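Local coordinates for protein amidase, hydantoinase/carbamoylase family (Burkholderia ambifaria, PDB 5TP4) that probably removes the carbamoyl group from N-carbamoyl-L-amino acids by hydrolysis, as a zinc-dependent amidase of the peptidase M20 family, at residues Gly17-Arg22 and Leu118-Ile123; Leu112-Thr117 and Val407-Val412; Pro144-Ser149 and Ala368-Arg373; Glu258-Gly263 and Glu307-Asp312. One frame throughout, in Å; residues are numbered along the deposited sequence.

Interaction 1. Residues Gly17-Arg22 and Leu118-Ile123; sequences GARLWR and LNDAGI. With EDO (1,2-ethanediol), chain V.
Arg19 reaches out from the helix 17-28 and takes hold of Asp120 in the last turn of the helix 105-121 through an end-on salt bridge on the surface of the zinc-binding M20-family domain. Both terminal nitrogens bind the same carboxylate oxygen in a forked grip: Arg19 NH1 lies 2.8 Å from Asp120 OD2, and Arg19 NH2 lies 3.0 Å from that atom. The NH1 bond uses the syn lone pair of OD2, whereas NH2 meets the oxygen from above the carboxylate plane, with a more bent N-H...O angle of 139°. OD2 sits almost in the guanidinium plane; the 45° twist between the two flat groups goes with the raised approach of NH2. Arg19 CG stands anti to the backbone N (chi1 -177°), and a bend at chi3 brings the guanidinium round to Asp120.

Arg19 NH2 also forms a salt bridge with Glu113 OE2, so the guanidinium is bonded to two acids of helix 105-121. The CA atoms of Arg19 and Asp120 are 12.3 Å apart, a gap bridged by the long arginine side chain and the carboxylate, approaching from opposite directions. Just past Asp120 the helix closes in a Schellman motif, where Gly122 takes a positive phi. At the far end of 17-22, Trp21 O accepts a hydrogen bond from O2 of a bound 1,2-ethanediol at 3.1 Å, and the same EDO O2 rests over the centre of the indole face.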
loop_
_atom_site.group_PDB
_atom_site.type_symbol
_atom_site.label_atom_id
_atom_site.label_comp_id
_atom_site.label_asym_id
_atom_site.label_seq_id
_atom_site.Cartn_x
_atom_site.Cartn_y
_atom_site.Cartn_z
ATOM N N GLY B 17 28.661 28.905 25.299
ATOM C CA GLY B 17 28.159 27.979 24.299
ATOM C C GLY B 17 28.922 26.672 24.302
ATOM O O GLY B 17 28.335 25.607 24.109
ATOM N N ALA B 18 30.238 26.730 24.552
ATOM C CA ALA B 18 31.028 25.503 24.630
ATOM C C ALA B 18 30.594 24.631 25.806
ATOM O O ALA B 18 30.594 23.391 25.710
ATOM C CB ALA B 18 32.511 25.862 24.740
ATOM N N ARG B 19 30.256 25.259 26.940
ATOM C CA ARG B 19 29.818 24.511 28.106
ATOM C C ARG B 19 28.510 23.794 27.815
ATOM O O ARG B 19 28.342 22.623 28.163
ATOM C CB ARG B 19 29.676 25.453 29.315
ATOM C CG ARG B 19 29.286 24.734 30.637
ATOM C CD ARG B 19 29.396 25.713 31.801
ATOM N NE ARG B 19 28.517 26.880 31.604
ATOM C CZ ARG B 19 28.630 28.021 32.285
ATOM N NH1 ARG B 19 29.580 28.140 33.218
ATOM N NH2 ARG B 19 27.792 29.036 32.046
ATOM N N LEU B 20 27.592 24.468 27.124
ATOM C CA LEU B 20 26.326 23.834 26.754
ATOM C C LEU B 20 26.562 22.686 25.768
ATOM O O LEU B 20 25.961 21.611 25.903
ATOM C CB LEU B 20 25.374 24.892 26.174
ATOM C CG LEU B 20 24.060 24.407 25.534
ATOM C CD1 LEU B 20 23.249 23.485 26.438
ATOM C CD2 LEU B 20 23.193 25.577 25.139
ATOM N N TRP B 21 27.459 22.883 24.794
ATOM C CA TRP B 21 27.744 21.829 23.821
ATOM C C TRP B 21 28.319 20.597 24.508
ATOM O O TRP B 21 27.938 19.468 24.187
ATOM C CB TRP B 21 28.694 22.364 22.739
ATOM C CG TRP B 21 28.977 21.393 21.630
ATOM C CD1 TRP B 21 30.065 20.573 21.504
ATOM C CD2 TRP B 21 28.154 21.154 20.476
ATOM N NE1 TRP B 21 29.963 19.837 20.347
ATOM C CE2 TRP B 21 28.794 20.168 19.708
ATOM C CE3 TRP B 21 26.914 21.657 20.045
ATOM C CZ2 TRP B 21 28.269 19.706 18.496
ATOM C CZ3 TRP B 21 26.384 21.184 18.849
ATOM C CH2 TRP B 21 27.063 20.218 18.091
ATOM N N ARG B 22 29.205 20.804 25.488
ATOM C CA ARG B 22 29.750 19.689 26.261
ATOM C C ARG B 22 28.667 18.982 27.067
ATOM O O ARG B 22 28.683 17.750 27.187
ATOM C CB ARG B 22 30.864 20.198 27.179
ATOM N N LEU B 118 23.350 32.655 34.645
ATOM C CA LEU B 118 22.906 33.575 35.692
ATOM C C LEU B 118 23.780 33.468 36.935
ATOM O O LEU B 118 24.083 34.482 37.568
ATOM C CB LEU B 118 21.444 33.305 36.049
ATOM C CG LEU B 118 20.463 33.551 34.899
ATOM C CD1 LEU B 118 19.059 33.296 35.369
ATOM C CD2 LEU B 118 20.595 34.995 34.307
ATOM N N ASN B 119 24.197 32.247 37.293
ATOM C CA ASN B 119 25.109 32.056 38.417
ATOM C C ASN B 119 26.437 32.753 38.168
ATOM O O ASN B 119 26.956 33.455 39.047
ATOM C CB ASN B 119 25.350 30.567 38.683
ATOM C CG ASN B 119 24.152 29.866 39.258
ATOM O OD1 ASN B 119 23.172 30.500 39.673
ATOM N ND2 ASN B 119 24.209 28.530 39.273
ATOM N N ASP B 120 27.004 32.572 36.966
ATOM C CA ASP B 120 28.278 33.204 36.636
ATOM C C ASP B 120 28.181 34.723 36.701
ATOM O O ASP B 120 29.136 35.394 37.113
ATOM C CB ASP B 120 28.728 32.790 35.233
ATOM C CG ASP B 120 29.132 31.327 35.155
ATOM O OD1 ASP B 120 29.315 30.707 36.210
ATOM O OD2 ASP B 120 29.264 30.818 34.025
ATOM N N ALA B 121 27.047 35.283 36.276
ATOM C CA ALA B 121 26.865 36.729 36.243
ATOM C C ALA B 121 26.418 37.314 37.572
ATOM O O ALA B 121 26.314 38.542 37.685
ATOM C CB ALA B 121 25.841 37.103 35.166
ATOM N N GLY B 122 26.127 36.479 38.565
ATOM C CA GLY B 122 25.602 36.986 39.820
ATOM C C GLY B 122 24.219 37.586 39.743
ATOM O O GLY B 122 23.911 38.509 40.510
ATOM N N ILE B 123 23.359 37.077 38.864
ATOM C CA ILE B 123 22.054 37.687 38.616
ATOM C C ILE B 123 21.012 36.961 39.446
ATOM O O ILE B 123 20.928 35.723 39.422
ATOM C CB ILE B 123 21.686 37.652 37.121
ATOM C CG1 ILE B 123 22.524 38.668 36.349
ATOM C CG2 ILE B 123 20.181 37.898 36.926
ATOM C CD1 ILE B 123 22.433 38.481 34.851
HETATM C C1 EDO V . 25.535 16.553 20.837
HETATM O O1 EDO V . 26.168 15.715 19.861
HETATM C C2 EDO V . 26.221 17.918 20.876
HETATM O O2 EDO V . 27.456 17.823 21.596
#

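Interaction 2. Residues Leu112-Thr117 and Val407-Val412; sequences LEVVRT and VLLNAV
Val114 overlaps Leu409 at an oblique crossing, with both of its methyls touching it. Its CG1, anti to the backbone N (chi1 167°), meets Leu409 CD1 at 3.8 Å. CG2 instead approaches the root of the same leucine, 3.9 Å from Leu409 CA, and reaches on to Leu408 CD2 at 4.2 Å. One turn further along, Thr117 CG2 touches the other leucine methyl, Leu409 CD2, at 3.9 Å, so the fork of Leu409 spans two successive positions of the facing helix.

The axes of 112-117 and 407-412 approach to 9.8 Å and cross at -67°, and the CA atoms of Val114 and Leu409 are nearest across the contact. The parent helices, 105-121 and 398-416, both pack against the central sheet of the zinc-binding M20-family domain: Val114, Leu408 and Val412 all touch Ile89 of the strand 87-91. The side chain of Leu408 is about 10 Å from that of the zinc ligand His198.

The first torsion of Thr117 divides its branches by chemistry. CG2 faces Leu409, while OG1 donates a 2.7 Å hydrogen bond to Glu113 OE2, meeting it from above the carboxylate plane. No hydrogen bond crosses between the segments; they join through methyl and methylene surfaces, which implies cohesion by dispersion and exclusion of water, with the threonine hydroxyl satisfied within its own helix.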
loop_
_atom_site.group_PDB
_atom_site.type_symbol
_atom_site.label_atom_id
_atom_site.label_comp_id
_atom_site.label_asym_id
_atom_site.label_seq_id
_atom_site.Cartn_x
_atom_site.Cartn_y
_atom_site.Cartn_z
ATOM N N LEU B 112 19.387 24.552 31.792
ATOM C CA LEU B 112 20.503 24.457 32.729
ATOM C C LEU B 112 21.568 25.498 32.406
ATOM O O LEU B 112 22.128 26.133 33.304
ATOM C CB LEU B 112 21.096 23.046 32.701
ATOM C CG LEU B 112 22.375 22.828 33.526
ATOM C CD1 LEU B 112 22.136 23.015 35.033
ATOM C CD2 LEU B 112 22.900 21.403 33.243
ATOM N N GLU B 113 21.866 25.695 31.121
ATOM C CA GLU B 113 22.903 26.668 30.807
ATOM C C GLU B 113 22.434 28.082 31.144
ATOM O O GLU B 113 23.237 28.912 31.575
ATOM C CB GLU B 113 23.334 26.538 29.337
ATOM C CG GLU B 113 24.274 27.657 28.822
ATOM C CD GLU B 113 25.561 27.772 29.631
ATOM O OE1 GLU B 113 26.045 26.730 30.131
ATOM O OE2 GLU B 113 26.087 28.916 29.758
ATOM N N VAL B 114 21.141 28.373 30.955
ATOM C CA VAL B 114 20.602 29.649 31.418
ATOM C C VAL B 114 20.932 29.870 32.889
ATOM O O VAL B 114 21.429 30.930 33.285
ATOM C CB VAL B 114 19.087 29.714 31.160
ATOM C CG1 VAL B 114 18.452 30.878 31.925
ATOM C CG2 VAL B 114 18.854 29.885 29.658
ATOM N N VAL B 115 20.681 28.866 33.716
ATOM C CA VAL B 115 20.951 29.011 35.141
ATOM C C VAL B 115 22.450 29.156 35.399
ATOM O O VAL B 115 22.869 30.006 36.193
ATOM C CB VAL B 115 20.348 27.837 35.910
ATOM C CG1 VAL B 115 20.866 27.817 37.387
ATOM C CG2 VAL B 115 18.805 27.962 35.881
ATOM N N ARG B 116 23.277 28.352 34.730
ATOM C CA ARG B 116 24.718 28.444 34.958
ATOM C C ARG B 116 25.236 29.818 34.573
ATOM O O ARG B 116 26.113 30.378 35.246
ATOM C CB ARG B 116 25.461 27.376 34.157
ATOM C CG ARG B 116 25.236 25.962 34.676
ATOM C CD ARG B 116 25.841 24.931 33.696
ATOM N NE ARG B 116 25.976 23.623 34.337
ATOM C CZ ARG B 116 26.490 22.561 33.724
ATOM N NH1 ARG B 116 26.863 22.656 32.446
ATOM N NH2 ARG B 116 26.638 21.413 34.387
ATOM N N THR B 117 24.676 30.386 33.507
ATOM C CA THR B 117 25.035 31.743 33.106
ATOM C C THR B 117 24.573 32.779 34.134
ATOM O O THR B 117 25.347 33.675 34.505
ATOM C CB THR B 117 24.478 32.008 31.699
ATOM O OG1 THR B 117 25.334 31.331 30.749
ATOM C CG2 THR B 117 24.430 33.501 31.379
ATOM N N VAL B 407 18.961 33.630 22.920
ATOM C CA VAL B 407 17.611 34.177 22.787
ATOM C C VAL B 407 16.734 33.694 23.931
ATOM O O VAL B 407 15.995 34.481 24.546
ATOM C CB VAL B 407 17.011 33.800 21.419
ATOM C CG1 VAL B 407 15.499 34.091 21.402
ATOM C CG2 VAL B 407 17.719 34.599 20.307
ATOM N N LEU B 408 16.802 32.396 24.247
ATOM C CA LEU B 408 16.029 31.859 25.365
ATOM C C LEU B 408 16.365 32.593 26.650
ATOM O O LEU B 408 15.478 33.000 27.408
ATOM C CB LEU B 408 16.314 30.369 25.527
ATOM C CG LEU B 408 15.597 29.669 26.710
ATOM C CD1 LEU B 408 14.069 29.660 26.414
ATOM C CD2 LEU B 408 16.137 28.260 26.895
ATOM N N LEU B 409 17.658 32.777 26.901
ATOM C CA LEU B 409 18.100 33.431 28.126
ATOM C C LEU B 409 17.501 34.814 28.249
ATOM O O LEU B 409 17.056 35.220 29.330
ATOM C CB LEU B 409 19.631 33.534 28.115
ATOM C CG LEU B 409 20.291 34.489 29.104
ATOM C CD1 LEU B 409 20.155 33.957 30.553
ATOM C CD2 LEU B 409 21.781 34.634 28.727
ATOM N N ASN B 410 17.546 35.588 27.165
ATOM C CA ASN B 410 17.163 36.980 27.302
ATOM C C ASN B 410 15.653 37.151 27.265
ATOM O O ASN B 410 15.134 38.092 27.878
ATOM C CB ASN B 410 17.857 37.825 26.235
ATOM C CG ASN B 410 19.272 38.165 26.632
ATOM O OD1 ASN B 410 19.496 39.164 27.306
ATOM N ND2 ASN B 410 20.244 37.288 26.275
ATOM N N ALA B 411 14.938 36.264 26.585
ATOM C CA ALA B 411 13.478 36.302 26.700
ATOM C C ALA B 411 13.033 35.912 28.107
ATOM O O ALA B 411 12.142 36.558 28.684
ATOM C CB ALA B 411 12.822 35.384 25.672
ATOM N N VAL B 412 13.656 34.874 28.690
ATOM C CA VAL B 412 13.292 34.468 30.046
ATOM C C VAL B 412 13.612 35.573 31.045
ATOM O O VAL B 412 12.813 35.853 31.949
ATOM C CB VAL B 412 13.983 33.139 30.415
ATOM C CG1 VAL B 412 13.985 32.892 31.965
ATOM C CG2 VAL B 412 13.343 31.961 29.632
#

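Interaction 3. Residues Pro144-Ser149 and Ala368-Arg373; sequences PAMLGS and AILLAR
The chain enters 144-149 through a cis peptide before Pro144, then turns at Met146, the N-cap residue, whose phi of 56° precedes the helix 147-153. Facing it is the short helix 367-372, and the two backbones are nearest at Ser149 and Leu370, with 6.3 Å between their CA atoms.

Leu370 meets Met146 chiefly through one branch. Its CD2 lies against the bent methionine chain, 3.6 Å from Met146 CB and 3.7 Å from Met146 CG, while Met146 CE folds back onto the same methyl at 3.8 Å. Bends at chi2 (87°) and chi3 produce this wrap.

The pair sits beside the dinuclear zinc site of the M20 catalytic domain: the side chain of Met146 is about 4 Å from that of Glu137, which binds zinc in this protein although its metal is not bound to this chain in the model, and the Met146 backbone is hydrogen-bonded to Glu137.

Ser149 presents two kinds of surface. Its CB touches Leu371 CD2 at 3.7 Å, and its OG passes over the base of Leu370, 3.8 Å from Leu370 CB. Ser149 OG is also hydrogen-bonded to Asp367 OD1, in the first turn of helix 367-372.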
loop_
_atom_site.group_PDB
_atom_site.type_symbol
_atom_site.label_atom_id
_atom_site.label_comp_id
_atom_site.label_asym_id
_atom_site.label_seq_id
_atom_site.Cartn_x
_atom_site.Cartn_y
_atom_site.Cartn_z
ATOM N N PRO B 144 -0.387 8.655 26.159
ATOM C CA PRO B 144 -0.096 9.360 24.909
ATOM C C PRO B 144 1.261 10.045 24.874
ATOM O O PRO B 144 2.005 10.050 25.859
ATOM C CB PRO B 144 -1.186 10.433 24.872
ATOM C CG PRO B 144 -1.292 10.826 26.349
ATOM C CD PRO B 144 -1.109 9.522 27.114
ATOM N N ALA B 145 1.555 10.667 23.735
ATOM C CA ALA B 145 2.631 11.641 23.709
ATOM C C ALA B 145 2.285 12.783 24.658
ATOM O O ALA B 145 1.112 13.039 24.957
ATOM C CB ALA B 145 2.853 12.175 22.291
ATOM N N MET B 146 3.327 13.464 25.143
ATOM C CA MET B 146 3.160 14.618 26.038
ATOM C C MET B 146 2.350 14.229 27.264
ATOM O O MET B 146 1.542 15.014 27.767
ATOM C CB MET B 146 2.505 15.811 25.332
ATOM C CG MET B 146 3.448 16.656 24.468
ATOM S SD MET B 146 3.664 16.077 22.771
ATOM C CE MET B 146 2.059 16.425 22.104
ATOM N N LEU B 147 2.579 13.003 27.752
ATOM C CA LEU B 147 1.812 12.485 28.881
ATOM C C LEU B 147 2.037 13.329 30.134
ATOM O O LEU B 147 1.083 13.721 30.813
ATOM C CB LEU B 147 2.211 11.018 29.113
ATOM C CG LEU B 147 1.511 10.253 30.240
ATOM C CD1 LEU B 147 1.599 8.732 29.954
ATOM C CD2 LEU B 147 2.117 10.581 31.613
ATOM N N GLY B 148 3.299 13.613 30.458
ATOM C CA GLY B 148 3.594 14.348 31.683
ATOM C C GLY B 148 3.040 15.767 31.667
ATOM O O GLY B 148 2.473 16.231 32.658
ATOM N N SER B 149 3.208 16.482 30.553
ATOM C CA SER B 149 2.656 17.832 30.502
ATOM C C SER B 149 1.134 17.810 30.406
ATOM O O SER B 149 0.476 18.695 30.966
ATOM C CB SER B 149 3.265 18.617 29.324
ATOM O OG SER B 149 3.114 17.893 28.113
ATOM N N ALA B 368 5.233 22.163 24.927
ATOM C CA ALA B 368 4.732 23.536 24.821
ATOM C C ALA B 368 3.301 23.608 24.300
ATOM O O ALA B 368 2.559 24.517 24.684
ATOM C CB ALA B 368 5.632 24.371 23.913
ATOM N N ILE B 369 2.903 22.684 23.416
ATOM C CA ILE B 369 1.531 22.688 22.890
ATOM C C ILE B 369 0.515 22.553 24.021
ATOM O O ILE B 369 -0.511 23.270 24.079
ATOM C CB ILE B 369 1.356 21.559 21.858
ATOM C CG1 ILE B 369 2.243 21.811 20.650
ATOM C CG2 ILE B 369 -0.135 21.463 21.460
ATOM C CD1 ILE B 369 1.932 23.098 19.909
ATOM N N LEU B 370 0.767 21.599 24.926
ATOM C CA LEU B 370 -0.122 21.394 26.065
ATOM C C LEU B 370 -0.070 22.581 27.016
ATOM O O LEU B 370 -1.110 23.020 27.520
ATOM C CB LEU B 370 0.261 20.116 26.815
ATOM C CG LEU B 370 -0.165 18.745 26.266
ATOM C CD1 LEU B 370 -1.643 18.507 26.450
ATOM C CD2 LEU B 370 0.260 18.533 24.774
ATOM N N LEU B 371 1.128 23.102 27.281
ATOM C CA LEU B 371 1.247 24.220 28.222
ATOM C C LEU B 371 0.527 25.456 27.705
ATOM O O LEU B 371 -0.095 26.191 28.484
ATOM C CB LEU B 371 2.713 24.559 28.495
ATOM C CG LEU B 371 3.378 23.815 29.666
ATOM C CD1 LEU B 371 2.848 24.250 31.051
ATOM C CD2 LEU B 371 3.242 22.284 29.555
ATOM N N ALA B 372 0.587 25.696 26.388
ATOM C CA ALA B 372 0.033 26.924 25.815
ATOM C C ALA B 372 -1.461 27.038 26.026
ATOM O O ALA B 372 -2.000 28.153 25.985
ATOM C CB ALA B 372 0.320 26.993 24.314
ATOM N N ARG B 373 -2.140 25.916 26.240
ATOM C CA ARG B 373 -3.571 25.956 26.472
ATOM C C ARG B 373 -3.912 26.382 27.889
ATOM O O ARG B 373 -5.083 26.660 28.163
ATOM C CB ARG B 373 -4.181 24.601 26.149
ATOM C CG ARG B 373 -4.024 24.268 24.666
ATOM C CD ARG B 373 -4.407 22.817 24.355
ATOM N NE ARG B 373 -4.148 22.540 22.943
ATOM C CZ ARG B 373 -3.856 21.340 22.454
ATOM N NH1 ARG B 373 -3.804 20.282 23.267
ATOM N NH2 ARG B 373 -3.613 21.204 21.151
#

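Interaction 4. Residues Glu258-Gly263 and Glu307-Asp312; sequences ERIVAG and ERALRD
Ile260 drives its CD1 methyl against the backbone of the facing helix, 3.5 Å from Ala309 O and 3.6 Å from Leu310 N. The side-chain contacts are spread more widely: Ala309 CB lies 3.9 Å from Ile260 CD1 and just as close to Ile260 CG2, so the small alanine is flanked by both branches of the isoleucine. Leu310 adds its CB, 4.3 Å from Ile260 CD1. With CG1 anti to the carbonyl carbon (chi1 -70°) and an extended chi2, the terminal methyl is carried forward to the helix surface. Ile260 and Ala309 are the nearest pair of the two backbones, their CA atoms 7.0 Å apart, and the alanine side chain meets the isoleucine through its CB alone.

Ile260 also packs on Ala313, one turn beyond. Away from this face, Arg311 grips Glu307 side-on within its own helix: Arg311 NE donates to the anti lone pair of Glu307 OE2 at 2.9 Å, and NH2 reaches that same oxygen. Arg311 NH1 is further bonded to Ile327 O on the adjoining strand. Glu258 forms a salt bridge with Arg321 of the second subunit. Two helices lying on a sheet, with one of them also meeting the partner subunit, are characteristic of the dimerisation domain of M20 enzymes.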
loop_
_atom_site.group_PDB
_atom_site.type_symbol
_atom_site.label_atom_id
_atom_site.label_comp_id
_atom_site.label_asym_id
_atom_site.label_seq_id
_atom_site.Cartn_x
_atom_site.Cartn_y
_atom_site.Cartn_z
ATOM N N GLU B 258 -3.778 17.693 -4.098
ATOM C CA GLU B 258 -2.650 18.584 -4.365
ATOM C C GLU B 258 -3.122 19.959 -4.826
ATOM O O GLU B 258 -2.580 20.986 -4.392
ATOM C CB GLU B 258 -1.730 17.933 -5.405
ATOM C CG GLU B 258 -0.342 18.450 -5.359
ATOM C CD GLU B 258 0.586 17.610 -6.227
ATOM O OE1 GLU B 258 0.111 17.039 -7.233
ATOM O OE2 GLU B 258 1.766 17.515 -5.870
ATOM N N ARG B 259 -4.150 20.007 -5.677
ATOM C CA ARG B 259 -4.661 21.292 -6.149
ATOM C C ARG B 259 -5.334 22.072 -5.020
ATOM O O ARG B 259 -5.153 23.287 -4.906
ATOM C CB ARG B 259 -5.636 21.086 -7.311
ATOM C CG ARG B 259 -6.432 22.350 -7.652
ATOM C CD ARG B 259 -7.622 22.087 -8.572
ATOM N NE ARG B 259 -8.582 21.158 -7.976
ATOM C CZ ARG B 259 -9.510 21.507 -7.092
ATOM N NH1 ARG B 259 -9.604 22.770 -6.697
ATOM N NH2 ARG B 259 -10.346 20.597 -6.601
ATOM N N ILE B 260 -6.126 21.396 -4.192
ATOM C CA ILE B 260 -6.773 22.063 -3.059
ATOM C C ILE B 260 -5.734 22.686 -2.131
ATOM O O ILE B 260 -5.873 23.841 -1.713
ATOM C CB ILE B 260 -7.699 21.074 -2.320
ATOM C CG1 ILE B 260 -8.910 20.763 -3.208
ATOM C CG2 ILE B 260 -8.135 21.621 -0.959
ATOM C CD1 ILE B 260 -9.657 19.517 -2.810
ATOM N N VAL B 261 -4.666 21.955 -1.809
ATOM C CA VAL B 261 -3.683 22.530 -0.896
ATOM C C VAL B 261 -2.954 23.696 -1.562
ATOM O O VAL B 261 -2.681 24.711 -0.911
ATOM C CB VAL B 261 -2.721 21.453 -0.350
ATOM C CG1 VAL B 261 -1.896 20.796 -1.434
ATOM C CG2 VAL B 261 -1.800 22.057 0.701
ATOM N N ALA B 262 -2.673 23.597 -2.860
ATOM C CA ALA B 262 -2.058 24.710 -3.580
ATOM C C ALA B 262 -2.900 25.978 -3.466
ATOM O O ALA B 262 -2.358 27.085 -3.387
ATOM C CB ALA B 262 -1.850 24.323 -5.048
ATOM N N GLY B 263 -4.226 25.837 -3.434
ATOM C CA GLY B 263 -5.107 26.977 -3.245
ATOM C C GLY B 263 -5.070 27.564 -1.848
ATOM O O GLY B 263 -5.572 28.674 -1.652
ATOM N N GLU B 307 -10.912 20.191 4.089
ATOM C CA GLU B 307 -11.590 18.901 4.177
ATOM C C GLU B 307 -12.852 18.885 3.327
ATOM O O GLU B 307 -13.113 17.929 2.586
ATOM C CB GLU B 307 -11.953 18.581 5.630
ATOM C CG GLU B 307 -12.684 17.260 5.709
ATOM C CD GLU B 307 -13.064 16.865 7.103
ATOM O OE1 GLU B 307 -12.285 17.148 8.032
ATOM O OE2 GLU B 307 -14.141 16.247 7.240
ATOM N N ARG B 308 -13.690 19.916 3.468
ATOM C CA ARG B 308 -14.930 19.932 2.705
ATOM C C ARG B 308 -14.660 20.026 1.204
ATOM O O ARG B 308 -15.384 19.419 0.407
ATOM C CB ARG B 308 -15.827 21.075 3.173
ATOM C CG ARG B 308 -16.366 20.864 4.577
ATOM C CD ARG B 308 -17.489 21.866 4.944
ATOM N NE ARG B 308 -17.158 23.263 4.610
ATOM C CZ ARG B 308 -16.451 24.066 5.387
ATOM N NH1 ARG B 308 -16.002 23.623 6.543
ATOM N NH2 ARG B 308 -16.176 25.313 5.013
ATOM N N ALA B 309 -13.640 20.801 0.799
ATOM C CA ALA B 309 -13.222 20.818 -0.608
ATOM C C ALA B 309 -12.803 19.435 -1.085
ATOM O O ALA B 309 -13.122 19.030 -2.213
ATOM C CB ALA B 309 -12.065 21.804 -0.809
ATOM N N LEU B 310 -12.087 18.695 -0.248
ATOM C CA LEU B 310 -11.669 17.348 -0.628
ATOM C C LEU B 310 -12.874 16.420 -0.751
ATOM O O LEU B 310 -12.978 15.636 -1.694
ATOM C CB LEU B 310 -10.672 16.821 0.393
ATOM C CG LEU B 310 -10.212 15.381 0.153
ATOM C CD1 LEU B 310 -9.434 15.310 -1.150
ATOM C CD2 LEU B 310 -9.366 14.886 1.326
ATOM N N ARG B 311 -13.828 16.525 0.165
ATOM C CA ARG B 311 -15.001 15.676 0.037
ATOM C C ARG B 311 -15.747 15.975 -1.250
ATOM O O ARG B 311 -16.192 15.051 -1.944
ATOM C CB ARG B 311 -15.921 15.865 1.247
ATOM C CG ARG B 311 -15.294 15.414 2.547
ATOM C CD ARG B 311 -16.222 15.739 3.742
ATOM N NE ARG B 311 -15.674 15.189 4.986
ATOM C CZ ARG B 311 -15.838 13.927 5.378
ATOM N NH1 ARG B 311 -16.532 13.072 4.625
ATOM N NH2 ARG B 311 -15.296 13.516 6.513
ATOM N N ASP B 312 -15.902 17.262 -1.581
ATOM C CA ASP B 312 -16.591 17.643 -2.814
ATOM C C ASP B 312 -15.834 17.116 -4.028
ATOM O O ASP B 312 -16.434 16.565 -4.963
ATOM C CB ASP B 312 -16.719 19.162 -2.909
ATOM C CG ASP B 312 -17.583 19.768 -1.793
ATOM O OD1 ASP B 312 -18.449 19.063 -1.232
ATOM O OD2 ASP B 312 -17.409 20.966 -1.493
#

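From the N terminus, interaction 1 closes the first loop, tying the helix 17-28 to the end of the helix 105-121. Interaction 2 starts from that same helix before interaction 1 has closed, so the two cross along the chain; it then spans 290 residues to the helix 398-416. They touch in space, with centres about 8 Å apart. Interaction 3 is nested inside the loop of interaction 2 and joins two short helices near the zinc site, and interaction 4 is nested in turn inside interaction 3. Interaction 4 ties together two helices of the elongated second domain, its centre about 50 Å from that of interaction 1, on the opposite side of the chain's centre.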